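Local coordinates for protein galactokinase (Bifidobacterium longum subsp. infantis ATCC 15697 = JCM 1222 = DSM 20088, PDB 6TEQ) that probably catalyses the ATP-dependent phosphorylation of galactose, as a GHMP-family galactokinase, and binds 2-deoxy-2-fluoro-galactose in its sugar pocket, at residues A[46-51]-A[304-309]; A[54-59]-A[311-316]. All blocks are in the same frame, centred on the assembly; numbering follows the deposited sequence. Where two conformers were deposited one is given.

Contact 1 (A[46-51]-A[304-309]); sequences EHTDYN and VTEIER. With GAF (2-deoxy-2-fluoro-alpha-D-galactopyranose), chain M.
The carboxylate of Glu306 reaches from its helix to the backbone of Glu46. Glu306 OE2 accepts the Glu46 N-H at 2.9 Å on the anti lone pair, the one turned away from its OE1, with an N-H...O angle of 158°. CG of Glu306 stands anti to the backbone N (chi1 -174°) and the chain then bends at chi2, which brings the acid up to the loop. Glu306 OE2 also accepts from Gly45 N and Ser332 OG, while Glu306 OE1 is held side-on by NE and NH2 of Arg309, each at 2.8 Å, with OE1 in the guanidinium plane. With both oxygens engaged, the carboxylate is probably kept ionised and fixed in rotation.

Beside this polar link, the CG2 methyl of Thr48 lies 3.7 Å from CG of Glu306, the two side chains crossing almost perpendicularly, and 3.8 Å from CG1 of Ile307, which runs past it in the opposite direction.

The anchored loop supplies part of the sugar pocket. His47 N donates an almost straight bond (176°) to O6 of the fluorogalactose, and the His47 ring lies with one face under C6, 3.9 Å from its plane. Glu306 thus acts from a second shell, holding the backbone just before His47.

The loop joins strands 33-42 and 54-70; helix 294-318 backs it, with helix 322-338 against Glu46 and Arg309 and helix 267-276 against Ile307.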
ATOM      1  N   GLU A  46       1.461  -6.396  -8.814  1.00 11.31           N
ATOM      2  CA  GLU A  46       0.139  -5.982  -8.394  1.00 11.88           C
ATOM      3  C   GLU A  46      -0.808  -7.170  -8.444  1.00 11.90           C
ATOM      4  O   GLU A  46      -0.786  -8.011  -9.358  1.00 13.60           O
ATOM      5  CB  GLU A  46      -0.381  -4.876  -9.303  1.00 11.43           C
ATOM      6  CG  GLU A  46      -1.260  -3.877  -8.588  1.00 12.18           C
ATOM      7  CD  GLU A  46      -0.412  -2.971  -7.679  1.00 12.41           C
ATOM      8  OE1 GLU A  46      -0.341  -3.268  -6.443  1.00 13.00           O
ATOM      9  OE2 GLU A  46       0.243  -2.005  -8.198  1.00 14.74           O
ATOM     10  N   HIS A  47      -1.545  -7.276  -7.360  1.00 10.99           N
ATOM     11  CA  HIS A  47      -2.478  -8.367  -7.164  1.00  9.50           C
ATOM     12  C   HIS A  47      -1.743  -9.700  -7.082  1.00 10.75           C
ATOM     13  O   HIS A  47      -2.315 -10.735  -7.484  1.00 11.67           O
ATOM     14  CB  HIS A  47      -3.593  -8.275  -8.130  1.00 10.18           C
ATOM     15  CG  HIS A  47      -4.615  -7.268  -7.803  1.00 11.10           C
ATOM     16  ND1 HIS A  47      -5.588  -7.461  -6.832  1.00 12.20           N
ATOM     17  CD2 HIS A  47      -4.788  -5.988  -8.270  1.00 11.29           C
ATOM     18  CE1 HIS A  47      -6.289  -6.341  -6.763  1.00 13.31           C
ATOM     19  NE2 HIS A  47      -5.833  -5.457  -7.598  1.00 13.66           N
ATOM     20  N   THR A  48      -0.553  -9.680  -6.529  1.00 11.30           N
ATOM     21  CA  THR A  48       0.269 -10.867  -6.340  1.00 13.66           C
ATOM     22  C   THR A  48       0.472 -11.169  -4.861  1.00 11.52           C
ATOM     23  O   THR A  48       0.765 -12.311  -4.534  1.00 11.17           O
ATOM     24  CB  THR A  48       1.641 -10.656  -6.983  1.00 11.88           C
ATOM     25  OG1 THR A  48       2.268  -9.487  -6.465  1.00 14.38           O
ATOM     26  CG2 THR A  48       1.569 -10.521  -8.480  1.00 13.39           C
ATOM     27  N   ASP A  49       0.342 -10.189  -3.974  1.00 11.92           N
ATOM     28  CA  ASP A  49       0.633 -10.446  -2.549  1.00 12.03           C
ATOM     29  C   ASP A  49      -0.199 -11.595  -1.964  1.00 13.11           C
ATOM     30  O   ASP A  49       0.385 -12.496  -1.304  1.00 15.61           O
ATOM     31  CB  ASP A  49       0.585  -9.181  -1.739  1.00 12.10           C
ATOM     32  CG  ASP A  49      -0.708  -8.407  -1.642  1.00 11.22           C
ATOM     33  OD1 ASP A  49      -1.577  -8.641  -2.472  1.00 11.81           O
ATOM     34  OD2 ASP A  49      -0.808  -7.595  -0.679  1.00 12.36           O
ATOM     35  N   TYR A  50      -1.501 -11.564  -2.161  1.00 12.23           N
ATOM     36  CA  TYR A  50      -2.408 -12.558  -1.558  1.00 13.36           C
ATOM     37  C   TYR A  50      -2.327 -13.861  -2.359  1.00 12.72           C
ATOM     38  O   TYR A  50      -2.919 -14.845  -1.929  1.00 15.12           O
ATOM     39  CB  TYR A  50      -3.839 -12.004  -1.483  1.00 12.62           C
ATOM     40  CG  TYR A  50      -4.430 -11.447  -2.764  1.00 12.27           C
ATOM     41  CD1 TYR A  50      -4.869 -12.331  -3.759  1.00 11.98           C
ATOM     42  CD2 TYR A  50      -4.559 -10.070  -2.958  1.00 13.52           C
ATOM     43  CE1 TYR A  50      -5.391 -11.856  -4.960  1.00 14.14           C
ATOM     44  CE2 TYR A  50      -5.141  -9.570  -4.119  1.00 13.37           C
ATOM     45  CZ  TYR A  50      -5.543 -10.470  -5.122  1.00 12.39           C
ATOM     46  OH  TYR A  50      -6.113  -9.972  -6.254  1.00 14.13           O
ATOM     47  N   ASN A  51      -1.552 -13.879  -3.457  1.00 12.36           N
ATOM     48  CA  ASN A  51      -1.223 -15.116  -4.226  1.00 12.86           C
ATOM     49  C   ASN A  51       0.185 -15.644  -3.879  1.00 12.82           C
ATOM     50  O   ASN A  51       0.698 -16.464  -4.657  1.00 14.19           O
ATOM     51  CB  ASN A  51      -1.351 -14.811  -5.712  1.00 11.11           C
ATOM     52  CG  ASN A  51      -2.789 -14.623  -6.138  1.00 14.09           C
ATOM     53  OD1 ASN A  51      -3.600 -15.500  -5.857  1.00 15.00           O
ATOM     54  ND2 ASN A  51      -3.097 -13.470  -6.758  1.00 12.63           N
ATOM     55  N   VAL A 304       0.491 -14.828 -13.049  1.00 11.71           N
ATOM     56  CA  VAL A 304       1.701 -15.566 -13.449  1.00 14.09           C
ATOM     57  C   VAL A 304       2.631 -14.598 -14.146  1.00 12.47           C
ATOM     58  O   VAL A 304       3.809 -14.581 -13.810  1.00 14.26           O
ATOM     59  CB  VAL A 304       1.341 -16.737 -14.364  1.00 11.69           C
ATOM     60  CG1 VAL A 304       2.539 -17.248 -15.130  1.00 15.46           C
ATOM     61  CG2 VAL A 304       0.675 -17.819 -13.568  1.00 13.98           C
ATOM     62  N   THR A 305       2.147 -13.831 -15.089  1.00 14.46           N
ATOM     63  CA  THR A 305       2.993 -12.893 -15.876  1.00 13.73           C
ATOM     64  C   THR A 305       3.496 -11.766 -14.971  1.00 10.93           C
ATOM     65  O   THR A 305       4.607 -11.281 -15.142  1.00 11.53           O
ATOM     66  CB  THR A 305       2.324 -12.416 -17.167  1.00 15.11           C
ATOM     67  OG1 THR A 305       1.156 -11.658 -16.849  1.00 12.64           O
ATOM     68  CG2 THR A 305       2.024 -13.578 -18.110  1.00 13.92           C
ATOM     69  N   GLU A 306       2.665 -11.333 -14.020  1.00 11.09           N
ATOM     70  CA  GLU A 306       3.039 -10.186 -13.159  1.00 11.80           C
ATOM     71  C   GLU A 306       4.189 -10.638 -12.269  1.00  8.81           C
ATOM     72  O   GLU A 306       5.110  -9.795 -11.994  1.00 12.61           O
ATOM     73  CB  GLU A 306       1.828  -9.719 -12.340  1.00 11.92           C
ATOM     74  CG  GLU A 306       2.077  -8.473 -11.548  1.00 11.60           C
ATOM     75  CD  GLU A 306       2.098  -7.178 -12.323  1.00 13.10           C
ATOM     76  OE1 GLU A 306       2.082  -7.208 -13.581  1.00 13.30           O
ATOM     77  OE2 GLU A 306       2.194  -6.168 -11.638  1.00 11.67           O
ATOM     78  N   ILE A 307       4.133 -11.823 -11.692  1.00 12.53           N
ATOM     79  CA  ILE A 307       5.215 -12.280 -10.794  1.00 12.14           C
ATOM     80  C   ILE A 307       6.529 -12.256 -11.588  1.00 11.57           C
ATOM     81  O   ILE A 307       7.551 -11.716 -11.068  1.00 12.49           O
ATOM     82  CB  ILE A 307       4.909 -13.652 -10.174  1.00 14.01           C
ATOM     83  CG1 ILE A 307       3.700 -13.600  -9.217  1.00 12.27           C
ATOM     84  CG2 ILE A 307       6.125 -14.206  -9.469  1.00 14.57           C
ATOM     85  CD1 ILE A 307       3.171 -14.945  -8.736  1.00 15.03           C
ATOM     86  N   GLU A 308       6.514 -12.748 -12.823  1.00 13.06           N
ATOM     87  CA  GLU A 308       7.741 -12.748 -13.620  1.00 13.52           C
ATOM     88  C   GLU A 308       8.148 -11.305 -13.939  1.00 12.26           C
ATOM     89  O   GLU A 308       9.348 -10.984 -13.915  1.00 14.53           O
ATOM     90  CB  GLU A 308       7.582 -13.525 -14.929  1.00 13.95           C
ATOM     91  CG  GLU A 308       8.940 -13.861 -15.484  1.00 16.26           C
ATOM     92  CD  GLU A 308       9.735 -14.900 -14.691  1.00 21.35           C
ATOM     93  OE1 GLU A 308       9.321 -15.998 -14.618  1.00 27.95           O
ATOM     94  OE2 GLU A 308      10.771 -14.586 -14.156  1.00 29.27           O
ATOM     95  N   ARG A 309       7.200 -10.402 -14.222  1.00 12.31           N
ATOM     96  CA  ARG A 309       7.550  -9.007 -14.483  1.00 11.84           C
ATOM     97  C   ARG A 309       8.304  -8.436 -13.297  1.00  9.86           C
ATOM     98  O   ARG A 309       9.139  -7.518 -13.514  1.00 10.25           O
ATOM     99  CB  ARG A 309       6.312  -8.182 -14.813  1.00 11.81           C
ATOM    100  CG  ARG A 309       5.812  -8.432 -16.225  1.00 12.26           C
ATOM    101  CD  ARG A 309       4.742  -7.456 -16.645  1.00 12.77           C
ATOM    102  NE  ARG A 309       3.473  -7.746 -15.967  1.00 13.11           N
ATOM    103  CZ  ARG A 309       2.557  -8.593 -16.445  1.00 11.06           C
ATOM    104  NH1 ARG A 309       2.721  -9.122 -17.644  1.00 13.01           N
ATOM    105  NH2 ARG A 309       1.418  -8.763 -15.805  1.00 12.50           N
TER
HETATM  106  C1  GAF M 609      -4.603  -3.332  -2.255  0.60 14.86           C
HETATM  107  C2  GAF M 609      -4.267  -4.245  -1.094  0.60 14.74           C
HETATM  108  F2  GAF M 609      -4.387  -3.545   0.060  0.60 15.54           F
HETATM  109  C3  GAF M 609      -2.869  -4.816  -1.207  0.60 11.94           C
HETATM  110  O3  GAF M 609      -2.712  -5.841  -0.277  0.60 14.69           O
HETATM  111  C4  GAF M 609      -2.626  -5.431  -2.617  0.60 13.52           C
HETATM  112  O4  GAF M 609      -3.357  -6.629  -2.843  0.60 14.07           O
HETATM  113  C5  GAF M 609      -2.969  -4.413  -3.650  0.60 12.35           C
HETATM  114  O5  GAF M 609      -4.305  -3.999  -3.490  0.60 15.58           O
HETATM  115  C6  GAF M 609      -2.792  -4.908  -5.071  0.60 11.16           C
HETATM  116  O6  GAF M 609      -1.429  -5.235  -5.341  0.60  9.59           O
HETATM  117  O1  GAF M 609      -3.792  -2.193  -2.031  0.60 17.81           O

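Contact 2 (A[54-59]-A[311-316]); sequences LCLPIA and RSFVRA
Apolar contact dominates, and its main carrier is Leu56, whose two methyls divide the work. Leu56 CD2 comes within 3.4 Å of CD2 of Phe313 and 3.8 Å of CE2 of the same residue, approaching the ring obliquely while the two side chains cross at about a right angle. Leu56 CD2 also lies 4.1 Å from CG2 of Val314, and CD1 of Leu56 approaches this same valine methyl equally closely. Leu56 has CG anti to its own nitrogen (chi1 -165°), and the branched end is thereby carried across to the helix, where Phe313 and Val314, consecutive residues, receive it from adjoining positions on the turn. Phe329 of helix 322-338 meets the Phe313 ring, the planes about 10° apart.

Topologically, the contact sets a strand against a helix distant in sequence. Strand 54-70, interrupted by a bulge or short loop, belongs to the mixed sheet that also contains 33-42 and 202-207, and the strand falls within the galactose-binding signature of GHMP-type galactokinases; helix 294-318 runs into the range of the family's C-terminal region. Main-chain bonds from Leu56 to Leu43 and from Cys55 to Leu206 tie it to the end of strand 33-42 and to strand 202-207, between which it runs.

The second kind of interaction is a methyl laid against a guanidinium. Leu54 CD1 sits 3.7 Å above the guanidinium plane of Arg311, over its centre, and also touches the aliphatic stem at Arg311 CG, 3.7 Å away. Although CB of Arg311 points away from the strand, the turn at chi1 (-57°, CG beside the backbone N) brings the stem back to the leucine, and the extended chain from CG to NE then lays the flat head along the methyl. Its polar rim faces Asp272 and Glu308 in long, weak ion pairs.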
ATOM      1  N   LEU A  54       5.453 -12.019  -5.719  1.00 12.26           N
ATOM      2  CA  LEU A  54       6.494 -10.992  -5.534  1.00 12.50           C
ATOM      3  C   LEU A  54       5.856  -9.631  -5.700  1.00 11.30           C
ATOM      4  O   LEU A  54       4.963  -9.461  -6.558  1.00 11.83           O
ATOM      5  CB  LEU A  54       7.617 -11.107  -6.565  1.00 12.77           C
ATOM      6  CG  LEU A  54       8.349 -12.439  -6.522  1.00 13.96           C
ATOM      7  CD1 LEU A  54       9.360 -12.517  -7.653  1.00 15.36           C
ATOM      8  CD2 LEU A  54       9.044 -12.638  -5.184  1.00 12.98           C
ATOM      9  N   CYS A  55       6.382  -8.655  -4.937  0.50 10.40           N
ATOM     10  CA  CYS A  55       5.959  -7.235  -5.009  0.50  9.04           C
ATOM     11  C   CYS A  55       7.197  -6.361  -4.935  0.50 10.42           C
ATOM     12  O   CYS A  55       8.273  -6.859  -4.544  0.50  9.84           O
ATOM     13  CB  CYS A  55       4.972  -6.865  -3.905  0.50  7.66           C
ATOM     14  SG  CYS A  55       3.669  -8.098  -3.629  0.50  7.64           S
ATOM     15  N   LEU A  56       7.026  -5.094  -5.276  1.00 10.41           N
ATOM     16  CA  LEU A  56       8.132  -4.123  -5.247  1.00 11.20           C
ATOM     17  C   LEU A  56       7.647  -2.738  -4.881  1.00 11.09           C
ATOM     18  O   LEU A  56       7.654  -1.846  -5.737  1.00 11.23           O
ATOM     19  CB  LEU A  56       8.848  -4.169  -6.597  1.00 10.53           C
ATOM     20  CG  LEU A  56      10.208  -3.495  -6.613  1.00 11.60           C
ATOM     21  CD1 LEU A  56      11.220  -4.267  -5.756  1.00 11.43           C
ATOM     22  CD2 LEU A  56      10.707  -3.385  -8.031  1.00 13.30           C
ATOM     23  N   PRO A  57       7.244  -2.544  -3.605  1.00 11.65           N
ATOM     24  CA  PRO A  57       6.850  -1.200  -3.189  1.00 12.07           C
ATOM     25  C   PRO A  57       8.011  -0.341  -2.694  1.00 11.86           C
ATOM     26  O   PRO A  57       9.075  -0.813  -2.374  1.00 12.28           O
ATOM     27  CB  PRO A  57       5.903  -1.485  -2.015  1.00 12.36           C
ATOM     28  CG  PRO A  57       6.454  -2.769  -1.380  1.00 12.66           C
ATOM     29  CD  PRO A  57       6.890  -3.608  -2.610  1.00 12.02           C
ATOM     30  N   ILE A  58       7.730   0.962  -2.755  1.00 11.17           N
ATOM     31  CA  ILE A  58       8.509   2.009  -2.052  1.00  9.63           C
ATOM     32  C   ILE A  58       7.584   2.680  -1.065  1.00 10.99           C
ATOM     33  O   ILE A  58       6.336   2.727  -1.291  1.00 12.00           O
ATOM     34  CB  ILE A  58       9.128   3.017  -3.023  1.00 11.56           C
ATOM     35  CG1 ILE A  58       8.081   3.760  -3.840  1.00 13.07           C
ATOM     36  CG2 ILE A  58      10.148   2.320  -3.896  1.00 11.37           C
ATOM     37  CD1 ILE A  58       8.581   4.972  -4.539  1.00 13.31           C
ATOM     38  N   ALA A  59       8.189   3.215  -0.028  1.00 10.81           N
ATOM     39  CA  ALA A  59       7.449   4.041   0.935  1.00 12.07           C
ATOM     40  C   ALA A  59       7.479   5.468   0.403  1.00 11.56           C
ATOM     41  O   ALA A  59       8.570   5.988   0.008  1.00 15.07           O
ATOM     42  CB  ALA A  59       8.084   3.960   2.284  1.00 12.21           C
ATOM     43  N   ARG A 311      10.500  -9.875 -11.248  0.50 12.50           N
ATOM     44  CA  ARG A 311      11.905 -10.305 -11.464  0.50 11.04           C
ATOM     45  C   ARG A 311      12.505  -9.454 -12.593  0.50 10.65           C
ATOM     46  O   ARG A 311      13.584  -8.845 -12.400  0.50 10.59           O
ATOM     47  CB  ARG A 311      11.976 -11.785 -11.832  0.50 14.33           C
ATOM     48  CG  ARG A 311      11.342 -12.703 -10.798  0.50 12.97           C
ATOM     49  CD  ARG A 311      11.748 -14.144 -11.031  0.50 16.54           C
ATOM     50  NE  ARG A 311      10.858 -15.114 -10.353  0.50 15.07           N
ATOM     51  CZ  ARG A 311      11.039 -15.529  -9.139  0.50 18.94           C
ATOM     52  NH1 ARG A 311      12.106 -15.101  -8.479  0.50 22.42           N
ATOM     53  NH2 ARG A 311      10.186 -16.404  -8.609  0.50 19.29           N
ATOM     54  N   SER A 312      11.800  -9.366 -13.715  1.00 12.27           N
ATOM     55  CA  SER A 312      12.293  -8.629 -14.903  1.00 12.29           C
ATOM     56  C   SER A 312      12.626  -7.169 -14.551  1.00 10.67           C
ATOM     57  O   SER A 312      13.606  -6.632 -15.067  1.00 12.72           O
ATOM     58  CB  SER A 312      11.369  -8.729 -16.022  1.00 12.53           C
ATOM     59  OG  SER A 312      11.312 -10.110 -16.439  1.00 15.66           O
ATOM     60  N   PHE A 313      11.765  -6.550 -13.733  1.00 11.91           N
ATOM     61  CA  PHE A 313      11.945  -5.160 -13.394  1.00 11.07           C
ATOM     62  C   PHE A 313      13.197  -5.002 -12.536  1.00 10.33           C
ATOM     63  O   PHE A 313      13.905  -4.021 -12.693  1.00 11.08           O
ATOM     64  CB  PHE A 313      10.675  -4.625 -12.717  1.00 11.17           C
ATOM     65  CG  PHE A 313      10.764  -3.155 -12.473  1.00 12.36           C
ATOM     66  CD1 PHE A 313      10.241  -2.236 -13.358  1.00 11.87           C
ATOM     67  CD2 PHE A 313      11.358  -2.689 -11.331  1.00 12.72           C
ATOM     68  CE1 PHE A 313      10.293  -0.874 -13.107  1.00 11.57           C
ATOM     69  CE2 PHE A 313      11.457  -1.328 -11.111  1.00 12.32           C
ATOM     70  CZ  PHE A 313      10.940  -0.421 -12.000  1.00 12.83           C
ATOM     71  N   VAL A 314      13.333  -5.836 -11.485  1.00 11.42           N
ATOM     72  CA  VAL A 314      14.494  -5.751 -10.590  1.00 12.23           C
ATOM     73  C   VAL A 314      15.760  -5.830 -11.463  1.00 10.98           C
ATOM     74  O   VAL A 314      16.703  -5.074 -11.228  1.00 12.81           O
ATOM     75  CB  VAL A 314      14.370  -6.872  -9.537  1.00 14.25           C
ATOM     76  CG1 VAL A 314      15.646  -7.125  -8.827  1.00 18.06           C
ATOM     77  CG2 VAL A 314      13.234  -6.523  -8.549  1.00 13.46           C
ATOM     78  N   ARG A 315      15.781  -6.683 -12.451  1.00 12.13           N
ATOM     79  CA  ARG A 315      16.963  -6.833 -13.319  1.00 12.56           C
ATOM     80  C   ARG A 315      17.117  -5.575 -14.203  1.00 11.81           C
ATOM     81  O   ARG A 315      18.231  -4.992 -14.244  1.00 13.83           O
ATOM     82  CB  ARG A 315      16.814  -8.066 -14.191  1.00 14.12           C
ATOM     83  CG  ARG A 315      17.946  -8.180 -15.199  1.00 18.42           C
ATOM     84  CD  ARG A 315      17.696  -9.315 -16.123  1.00 19.29           C
ATOM     85  NE  ARG A 315      17.929 -10.571 -15.451  1.00 20.54           N
ATOM     86  CZ  ARG A 315      17.806 -11.753 -16.043  1.00 25.92           C
ATOM     87  NH1 ARG A 315      17.469 -11.845 -17.339  1.00 30.48           N
ATOM     88  NH2 ARG A 315      18.058 -12.825 -15.317  1.00 32.34           N
ATOM     89  N   ALA A 316      16.027  -5.104 -14.801  1.00 12.68           N
ATOM     90  CA  ALA A 316      16.092  -3.950 -15.734  1.00 13.36           C
ATOM     91  C   ALA A 316      16.593  -2.727 -14.996  1.00 13.31           C
ATOM     92  O   ALA A 316      17.443  -1.995 -15.474  1.00 14.15           O
ATOM     93  CB  ALA A 316      14.775  -3.669 -16.398  1.00 13.52           C
TER

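The centres of contacts 1 and 2 lie about 11 Å apart, both on helix 294-318, which supplies 304-309 and then 311-316 one after the other. The opposing segments, 46-51 and 54-59, likewise follow each other, as the sugar-binding loop and the start of strand 54-70, so the chain order is loop, strand, then the two helix segments about 250 residues later. The contacts also touch directly: Thr48 OG1 lies 2.7 Å from Leu54 O, a probable hydrogen bond, and Ile307 O packs against Leu54 CD1 at 3.9 Å. A single helix thus backs both the loop that binds the sugar and the strand that leaves it.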